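Probable zinc protease PqqL (Escherichia coli, PDB 6OFT) probably acts as a periplasmic zinc-dependent endopeptidase of the M16 family, the part described here being its first half. Local coordinates at residues S42-F55 and R165-V178. Sequence-based numbering, arbitrary orientation.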
ATOM      1  N   SER A  42      13.937   0.044  -1.804  1.00 21.15           N
ATOM      2  CA  SER A  42      14.758  -1.100  -2.201  1.00 21.84           C
ATOM      3  C   SER A  42      14.819  -1.339  -3.708  1.00 26.79           C
ATOM      4  O   SER A  42      15.779  -1.955  -4.145  1.00 27.67           O
ATOM      5  CB  SER A  42      14.279  -2.364  -1.497  1.00 22.57           C
ATOM      6  OG  SER A  42      12.924  -2.607  -1.837  1.00 22.55           O
ATOM      7  N   LEU A  43      13.802  -0.895  -4.505  1.00 23.63           N
ATOM      8  CA  LEU A  43      13.816  -1.153  -5.960  1.00 22.99           C
ATOM      9  C   LEU A  43      15.101  -0.668  -6.639  1.00 28.20           C
ATOM     10  O   LEU A  43      15.613  -1.337  -7.535  1.00 28.77           O
ATOM     11  CB  LEU A  43      12.596  -0.554  -6.696  1.00 21.87           C
ATOM     12  CG  LEU A  43      11.188  -1.090  -6.391  1.00 24.63           C
ATOM     13  CD1 LEU A  43      10.150  -0.290  -7.109  1.00 24.00           C
ATOM     14  CD2 LEU A  43      11.034  -2.540  -6.744  1.00 25.79           C
ATOM     15  N   GLN A  44      15.617   0.493  -6.204  1.00 24.93           N
ATOM     16  CA  GLN A  44      16.789   1.144  -6.803  1.00 24.92           C
ATOM     17  C   GLN A  44      18.135   0.551  -6.438  1.00 29.60           C
ATOM     18  O   GLN A  44      19.139   0.947  -7.038  1.00 31.44           O
ATOM     19  CB  GLN A  44      16.781   2.641  -6.497  1.00 25.69           C
ATOM     20  CG  GLN A  44      15.520   3.357  -6.971  1.00 28.68           C
ATOM     21  CD  GLN A  44      15.239   3.229  -8.452  1.00 32.17           C
ATOM     22  OE1 GLN A  44      16.136   3.259  -9.296  1.00 29.18           O
ATOM     23  NE2 GLN A  44      13.966   3.095  -8.796  1.00 22.15           N
ATOM     24  N   GLU A  45      18.174  -0.394  -5.481  1.00 25.46           N
ATOM     25  CA  GLU A  45      19.410  -1.040  -5.038  1.00 25.68           C
ATOM     26  C   GLU A  45      20.075  -1.833  -6.162  1.00 29.84           C
ATOM     27  O   GLU A  45      19.396  -2.542  -6.914  1.00 28.21           O
ATOM     28  CB  GLU A  45      19.126  -2.001  -3.876  1.00 27.03           C
ATOM     29  CG  GLU A  45      18.669  -1.349  -2.579  1.00 32.42           C
ATOM     30  CD  GLU A  45      18.163  -2.328  -1.535  1.00 47.57           C
ATOM     31  OE1 GLU A  45      17.908  -3.506  -1.876  1.00 36.76           O
ATOM     32  OE2 GLU A  45      18.030  -1.914  -0.362  1.00 42.39           O
ATOM     33  N   GLU A  46      21.415  -1.747  -6.246  1.00 27.47           N
ATOM     34  CA  GLU A  46      22.198  -2.534  -7.201  1.00 27.60           C
ATOM     35  C   GLU A  46      22.287  -3.964  -6.648  1.00 31.91           C
ATOM     36  O   GLU A  46      21.968  -4.180  -5.473  1.00 29.71           O
ATOM     37  CB  GLU A  46      23.601  -1.921  -7.401  1.00 29.67           C
ATOM     38  CG  GLU A  46      23.613  -0.575  -8.123  1.00 38.24           C
ATOM     39  CD  GLU A  46      22.901  -0.484  -9.464  1.00 62.80           C
ATOM     40  OE1 GLU A  46      22.925  -1.470 -10.237  1.00 63.07           O
ATOM     41  OE2 GLU A  46      22.322   0.590  -9.742  1.00 60.57           O
ATOM     42  N   ASP A  47      22.707  -4.945  -7.483  1.00 31.46           N
ATOM     43  CA  ASP A  47      22.837  -6.361  -7.089  1.00 32.55           C
ATOM     44  C   ASP A  47      23.703  -6.596  -5.832  1.00 36.82           C
ATOM     45  O   ASP A  47      23.486  -7.563  -5.104  1.00 36.33           O
ATOM     46  CB  ASP A  47      23.347  -7.212  -8.273  1.00 35.97           C
ATOM     47  CG  ASP A  47      22.354  -7.386  -9.422  1.00 50.47           C
ATOM     48  OD1 ASP A  47      21.206  -6.881  -9.309  1.00 50.46           O
ATOM     49  OD2 ASP A  47      22.722  -8.031 -10.432  1.00 55.49           O
ATOM     50  N   ASN A  48      24.652  -5.697  -5.562  1.00 34.64           N
ATOM     51  CA  ASN A  48      25.530  -5.782  -4.399  1.00 35.05           C
ATOM     52  C   ASN A  48      25.057  -4.867  -3.241  1.00 38.57           C
ATOM     53  O   ASN A  48      25.822  -4.620  -2.307  1.00 39.62           O
ATOM     54  CB  ASN A  48      26.975  -5.462  -4.822  1.00 37.51           C
ATOM     55  CG  ASN A  48      27.205  -4.016  -5.207  1.00 57.36           C
ATOM     56  OD1 ASN A  48      26.350  -3.349  -5.795  1.00 48.33           O
ATOM     57  ND2 ASN A  48      28.379  -3.503  -4.881  1.00 50.62           N
ATOM     58  N   GLU A  49      23.799  -4.373  -3.308  1.00 33.50           N
ATOM     59  CA  GLU A  49      23.217  -3.466  -2.311  1.00 31.26           C
ATOM     60  C   GLU A  49      21.913  -3.973  -1.695  1.00 33.11           C
ATOM     61  O   GLU A  49      21.142  -3.162  -1.181  1.00 32.54           O
ATOM     62  CB  GLU A  49      22.954  -2.083  -2.940  1.00 32.05           C
ATOM     63  CG  GLU A  49      24.187  -1.282  -3.332  1.00 35.63           C
ATOM     64  CD  GLU A  49      23.877   0.044  -4.004  1.00 43.49           C
ATOM     65  OE1 GLU A  49      22.880   0.129  -4.754  1.00 30.45           O
ATOM     66  OE2 GLU A  49      24.644   1.006  -3.789  1.00 45.22           O
ATOM     67  N   LEU A  50      21.648  -5.280  -1.736  1.00 29.35           N
ATOM     68  CA  LEU A  50      20.380  -5.847  -1.249  1.00 28.68           C
ATOM     69  C   LEU A  50      20.154  -5.662   0.269  1.00 30.72           C
ATOM     70  O   LEU A  50      20.771  -6.342   1.094  1.00 28.16           O
ATOM     71  CB  LEU A  50      20.214  -7.312  -1.685  1.00 29.39           C
ATOM     72  CG  LEU A  50      20.448  -7.572  -3.191  1.00 34.60           C
ATOM     73  CD1 LEU A  50      20.386  -9.040  -3.515  1.00 35.31           C
ATOM     74  CD2 LEU A  50      19.515  -6.757  -4.067  1.00 35.42           C
ATOM     75  N   GLY A  51      19.245  -4.732   0.592  1.00 27.67           N
ATOM     76  CA  GLY A  51      18.881  -4.356   1.961  1.00 26.89           C
ATOM     77  C   GLY A  51      19.564  -3.091   2.456  1.00 28.95           C
ATOM     78  O   GLY A  51      19.451  -2.736   3.634  1.00 27.44           O
ATOM     79  N   VAL A  52      20.277  -2.401   1.553  1.00 24.75           N
ATOM     80  CA  VAL A  52      21.024  -1.176   1.862  1.00 24.44           C
ATOM     81  C   VAL A  52      20.068   0.015   2.084  1.00 26.46           C
ATOM     82  O   VAL A  52      20.333   0.811   2.987  1.00 26.45           O
ATOM     83  CB  VAL A  52      22.161  -0.902   0.832  1.00 27.45           C
ATOM     84  CG1 VAL A  52      22.675   0.524   0.892  1.00 26.40           C
ATOM     85  CG2 VAL A  52      23.313  -1.882   1.047  1.00 27.72           C
ATOM     86  N   ALA A  53      18.951   0.118   1.329  1.00 23.15           N
ATOM     87  CA  ALA A  53      17.985   1.202   1.567  1.00 22.97           C
ATOM     88  C   ALA A  53      17.463   1.143   3.015  1.00 26.38           C
ATOM     89  O   ALA A  53      17.388   2.176   3.679  1.00 25.29           O
ATOM     90  CB  ALA A  53      16.819   1.119   0.586  1.00 23.43           C
ATOM     91  N   HIS A  54      17.165  -0.082   3.503  1.00 23.20           N
ATOM     92  CA  HIS A  54      16.649  -0.358   4.852  1.00 22.24           C
ATOM     93  C   HIS A  54      17.748  -0.148   5.906  1.00 25.12           C
ATOM     94  O   HIS A  54      17.467   0.372   6.989  1.00 24.85           O
ATOM     95  CB  HIS A  54      16.017  -1.766   4.888  1.00 22.55           C
ATOM     96  CG  HIS A  54      15.578  -2.244   6.239  1.00 26.16           C
ATOM     97  ND1 HIS A  54      16.168  -3.343   6.837  1.00 28.78           N
ATOM     98  CD2 HIS A  54      14.613  -1.770   7.058  1.00 28.07           C
ATOM     99  CE1 HIS A  54      15.558  -3.493   8.002  1.00 28.21           C
ATOM    100  NE2 HIS A  54      14.622  -2.566   8.184  1.00 28.30           N
ATOM    101  N   PHE A  55      18.996  -0.548   5.589  1.00 21.76           N
ATOM    102  CA  PHE A  55      20.154  -0.365   6.476  1.00 20.82           C
ATOM    103  C   PHE A  55      20.415   1.152   6.658  1.00 23.62           C
ATOM    104  O   PHE A  55      20.567   1.598   7.798  1.00 22.44           O
ATOM    105  CB  PHE A  55      21.404  -1.099   5.938  1.00 22.68           C
ATOM    106  CG  PHE A  55      22.482  -1.483   6.942  1.00 23.12           C
ATOM    107  CD1 PHE A  55      22.882  -0.597   7.942  1.00 25.24           C
ATOM    108  CD2 PHE A  55      23.148  -2.700   6.838  1.00 25.01           C
ATOM    109  CE1 PHE A  55      23.880  -0.949   8.860  1.00 26.35           C
ATOM    110  CE2 PHE A  55      24.156  -3.050   7.750  1.00 27.58           C
ATOM    111  CZ  PHE A  55      24.524  -2.169   8.747  1.00 25.81           C
ATOM    112  N   ARG A 165      10.195  -5.999 -10.692  1.00 24.57           N
ATOM    113  CA  ARG A 165      11.505  -5.737 -10.081  1.00 25.00           C
ATOM    114  C   ARG A 165      11.387  -6.041  -8.550  1.00 27.54           C
ATOM    115  O   ARG A 165      12.361  -6.472  -7.928  1.00 26.72           O
ATOM    116  CB  ARG A 165      11.941  -4.283 -10.361  1.00 25.60           C
ATOM    117  CG  ARG A 165      13.146  -3.781  -9.577  1.00 28.93           C
ATOM    118  CD  ARG A 165      14.469  -4.394  -9.982  1.00 29.37           C
ATOM    119  NE  ARG A 165      15.549  -3.558  -9.474  1.00 27.86           N
ATOM    120  CZ  ARG A 165      16.805  -3.598  -9.897  1.00 36.90           C
ATOM    121  NH1 ARG A 165      17.171  -4.465 -10.836  1.00 28.01           N
ATOM    122  NH2 ARG A 165      17.703  -2.764  -9.398  1.00 25.75           N
ATOM    123  N   ASN A 166      10.163  -5.856  -7.987  1.00 22.14           N
ATOM    124  CA  ASN A 166       9.767  -6.127  -6.597  1.00 21.78           C
ATOM    125  C   ASN A 166      10.112  -7.550  -6.170  1.00 27.22           C
ATOM    126  O   ASN A 166      10.464  -7.768  -5.004  1.00 27.35           O
ATOM    127  CB  ASN A 166       8.248  -5.894  -6.425  1.00 19.17           C
ATOM    128  CG  ASN A 166       7.825  -4.494  -6.779  1.00 26.92           C
ATOM    129  OD1 ASN A 166       7.892  -4.083  -7.934  1.00 22.26           O
ATOM    130  ND2 ASN A 166       7.401  -3.715  -5.792  1.00 15.38           N
ATOM    131  N   LEU A 167      10.010  -8.522  -7.110  1.00 23.21           N
ATOM    132  CA  LEU A 167      10.327  -9.926  -6.833  1.00 22.62           C
ATOM    133  C   LEU A 167      11.786 -10.070  -6.333  1.00 28.37           C
ATOM    134  O   LEU A 167      12.042 -10.773  -5.367  1.00 28.66           O
ATOM    135  CB  LEU A 167      10.069 -10.795  -8.090  1.00 22.26           C
ATOM    136  CG  LEU A 167      10.424 -12.311  -8.018  1.00 26.77           C
ATOM    137  CD1 LEU A 167       9.438 -13.083  -7.120  1.00 26.55           C
ATOM    138  CD2 LEU A 167      10.455 -12.934  -9.421  1.00 27.21           C
ATOM    139  N   ASP A 168      12.712  -9.360  -6.959  1.00 26.82           N
ATOM    140  CA  ASP A 168      14.142  -9.413  -6.643  1.00 28.22           C
ATOM    141  C   ASP A 168      14.623  -8.373  -5.605  1.00 30.99           C
ATOM    142  O   ASP A 168      15.831  -8.292  -5.343  1.00 29.57           O
ATOM    143  CB  ASP A 168      14.923  -9.229  -7.960  1.00 31.31           C
ATOM    144  CG  ASP A 168      14.631 -10.328  -8.969  1.00 47.86           C
ATOM    145  OD1 ASP A 168      14.987 -11.489  -8.697  1.00 48.26           O
ATOM    146  OD2 ASP A 168      14.032 -10.022 -10.025  1.00 56.89           O
ATOM    147  N   ARG A 169      13.698  -7.564  -5.053  1.00 28.18           N
ATOM    148  CA  ARG A 169      14.042  -6.453  -4.168  1.00 27.45           C
ATOM    149  C   ARG A 169      13.206  -6.337  -2.881  1.00 32.53           C
ATOM    150  O   ARG A 169      12.776  -5.232  -2.534  1.00 32.09           O
ATOM    151  CB  ARG A 169      14.002  -5.122  -4.955  1.00 24.61           C
ATOM    152  CG  ARG A 169      15.078  -4.972  -6.050  1.00 26.67           C
ATOM    153  CD  ARG A 169      16.487  -5.029  -5.462  1.00 22.62           C
ATOM    154  NE  ARG A 169      17.541  -4.824  -6.456  1.00 31.60           N
ATOM    155  CZ  ARG A 169      18.085  -5.793  -7.186  1.00 41.49           C
ATOM    156  NH1 ARG A 169      17.652  -7.041  -7.072  1.00 25.72           N
ATOM    157  NH2 ARG A 169      19.060  -5.517  -8.042  1.00 31.41           N
ATOM    158  N   GLU A 170      13.064  -7.437  -2.115  1.00 29.85           N
ATOM    159  CA  GLU A 170      12.370  -7.390  -0.815  1.00 29.74           C
ATOM    160  C   GLU A 170      13.174  -6.424   0.112  1.00 33.57           C
ATOM    161  O   GLU A 170      14.407  -6.534   0.166  1.00 32.85           O
ATOM    162  CB  GLU A 170      12.278  -8.788  -0.191  1.00 31.60           C
ATOM    163  CG  GLU A 170      11.092  -8.958   0.743  1.00 44.96           C
ATOM    164  CD  GLU A 170      11.238 -10.035   1.805  1.00 72.52           C
ATOM    165  OE1 GLU A 170      12.001 -11.004   1.586  1.00 66.77           O
ATOM    166  OE2 GLU A 170      10.580  -9.908   2.862  1.00 74.14           O
ATOM    167  N   PRO A 171      12.515  -5.437   0.774  1.00 29.01           N
ATOM    168  CA  PRO A 171      13.273  -4.420   1.541  1.00 28.18           C
ATOM    169  C   PRO A 171      14.304  -4.921   2.570  1.00 31.85           C
ATOM    170  O   PRO A 171      15.360  -4.303   2.673  1.00 31.51           O
ATOM    171  CB  PRO A 171      12.175  -3.579   2.196  1.00 29.11           C
ATOM    172  CG  PRO A 171      11.015  -3.698   1.258  1.00 32.66           C
ATOM    173  CD  PRO A 171      11.067  -5.114   0.742  1.00 28.74           C
ATOM    174  N   ILE A 172      14.056  -6.026   3.288  1.00 29.02           N
ATOM    175  CA  ILE A 172      15.029  -6.552   4.265  1.00 30.01           C
ATOM    176  C   ILE A 172      16.395  -6.918   3.606  1.00 35.73           C
ATOM    177  O   ILE A 172      17.428  -6.870   4.278  1.00 36.24           O
ATOM    178  CB  ILE A 172      14.447  -7.732   5.117  1.00 33.61           C
ATOM    179  CG1 ILE A 172      15.347  -8.089   6.329  1.00 34.73           C
ATOM    180  CG2 ILE A 172      14.155  -8.983   4.262  1.00 34.11           C
ATOM    181  CD1 ILE A 172      15.326  -7.077   7.547  1.00 39.13           C
ATOM    182  N   GLY A 173      16.367  -7.272   2.317  1.00 31.83           N
ATOM    183  CA  GLY A 173      17.550  -7.657   1.558  1.00 31.75           C
ATOM    184  C   GLY A 173      18.128  -9.000   1.973  1.00 35.27           C
ATOM    185  O   GLY A 173      17.384  -9.910   2.356  1.00 33.62           O
ATOM    186  N   LEU A 174      19.468  -9.127   1.893  1.00 32.34           N
ATOM    187  CA  LEU A 174      20.203 -10.358   2.222  1.00 33.23           C
ATOM    188  C   LEU A 174      21.025 -10.161   3.474  1.00 37.33           C
ATOM    189  O   LEU A 174      21.680  -9.130   3.603  1.00 37.13           O
ATOM    190  CB  LEU A 174      21.155 -10.772   1.085  1.00 33.99           C
ATOM    191  CG  LEU A 174      20.628 -11.017  -0.332  1.00 40.69           C
ATOM    192  CD1 LEU A 174      21.723 -11.672  -1.179  1.00 42.97           C
ATOM    193  CD2 LEU A 174      19.389 -11.934  -0.351  1.00 44.01           C
ATOM    194  N   MET A 175      21.045 -11.164   4.374  1.00 34.74           N
ATOM    195  CA  MET A 175      21.813 -11.072   5.623  1.00 35.09           C
ATOM    196  C   MET A 175      23.302 -11.042   5.381  1.00 36.59           C
ATOM    197  O   MET A 175      24.029 -10.470   6.185  1.00 36.04           O
ATOM    198  CB  MET A 175      21.420 -12.158   6.638  1.00 38.49           C
ATOM    199  CG  MET A 175      19.986 -12.031   7.143  1.00 42.95           C
ATOM    200  SD  MET A 175      19.591 -10.409   7.857  1.00 48.09           S
ATOM    201  CE  MET A 175      18.706  -9.635   6.498  1.00 44.43           C
ATOM    202  N   ASP A 176      23.745 -11.606   4.247  1.00 32.97           N
ATOM    203  CA  ASP A 176      25.136 -11.617   3.828  1.00 33.70           C
ATOM    204  C   ASP A 176      25.572 -10.216   3.381  1.00 35.80           C
ATOM    205  O   ASP A 176      26.725  -9.846   3.588  1.00 35.74           O
ATOM    206  CB  ASP A 176      25.385 -12.707   2.770  1.00 37.09           C
ATOM    207  CG  ASP A 176      25.104 -14.112   3.302  1.00 54.76           C
ATOM    208  OD1 ASP A 176      23.936 -14.562   3.206  1.00 59.00           O
ATOM    209  OD2 ASP A 176      26.044 -14.751   3.826  1.00 57.35           O
ATOM    210  N   THR A 177      24.632  -9.405   2.845  1.00 31.77           N
ATOM    211  CA  THR A 177      24.923  -8.008   2.488  1.00 31.26           C
ATOM    212  C   THR A 177      24.968  -7.181   3.794  1.00 35.13           C
ATOM    213  O   THR A 177      25.887  -6.383   3.986  1.00 34.59           O
ATOM    214  CB  THR A 177      23.909  -7.484   1.471  1.00 37.19           C
ATOM    215  OG1 THR A 177      23.967  -8.312   0.311  1.00 33.75           O
ATOM    216  CG2 THR A 177      24.170  -6.021   1.081  1.00 35.60           C
ATOM    217  N   VAL A 178      24.002  -7.425   4.706  1.00 32.07           N
ATOM    218  CA  VAL A 178      23.880  -6.784   6.029  1.00 31.25           C
ATOM    219  C   VAL A 178      25.176  -6.985   6.860  1.00 35.43           C
ATOM    220  O   VAL A 178      25.651  -6.041   7.503  1.00 34.30           O
ATOM    221  CB  VAL A 178      22.571  -7.253   6.747  1.00 34.16           C
ATOM    222  CG1 VAL A 178      22.543  -6.882   8.234  1.00 34.03           C
ATOM    223  CG2 VAL A 178      21.338  -6.705   6.036  1.00 33.17           C
TER
HETATM  224  O   HOH W   1      16.232  -2.026   1.649  1.00 23.32           O
HETATM  225  O   HOH W   2      16.423  -5.974  -1.681  1.00 26.34           O
HETATM  226  O   HOH W   3      19.990  -2.948 -10.985  1.00 42.40           O
HETATM  227  O   HOH W   4      23.584  -7.493  -2.245  1.00 37.19           O
HETATM  228  O   HOH W   5      18.312  -4.503   5.481  1.00 25.53           O
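Arg169 reaches into the loop that precedes helix 52-59 and shares its guanidinium between a backbone carbonyl and a carboxylate, a worked example of arginines gripping a loop's carbonyls next to a predicted zinc site. Its chain folds back at chi2 (-61°), which brings NE and NH2 side-on to Glu45 O, NE at 3.0 Å and from above the carbonyl plane. NH2 also forms a salt bridge with Asp47 OD1 (2.8 Å), the carboxylate turned steeply against the guanidinium plane, while NH1 returns to Asp168 O in its own loop. Leu50 CD2 covers one guanidinium face; on the opposite face lies Arg165, whose NE and NH2 both grip Leu43 O within their own plane, NE at 2.9 Å. Trp234 adds a cation-pi contact to Arg165. With an alanine here instead of Arg169, Asp47 is likely to lose its charge partner and Glu45 O its two donors.

Further along, a CB on Gly51 would clash with Ile172 O, and one on Gly173 with Gly51 N and Leu50 O; Leu174 N hydrogen-bonds to Leu50 O. His54, a predicted zinc ligand, has CG anti to its N (chi1 174°), laying CE1 alongside Ile172 CD1 at 3.6 Å. Water bridges His54 N to Glu45 OE2 and Pro171 O. Glu45 also accepts Gly51 N at OE1 and Ala53 N at OE2, consistent with a polar framework linking the arginine-gripped loop to the start of helix 52-59.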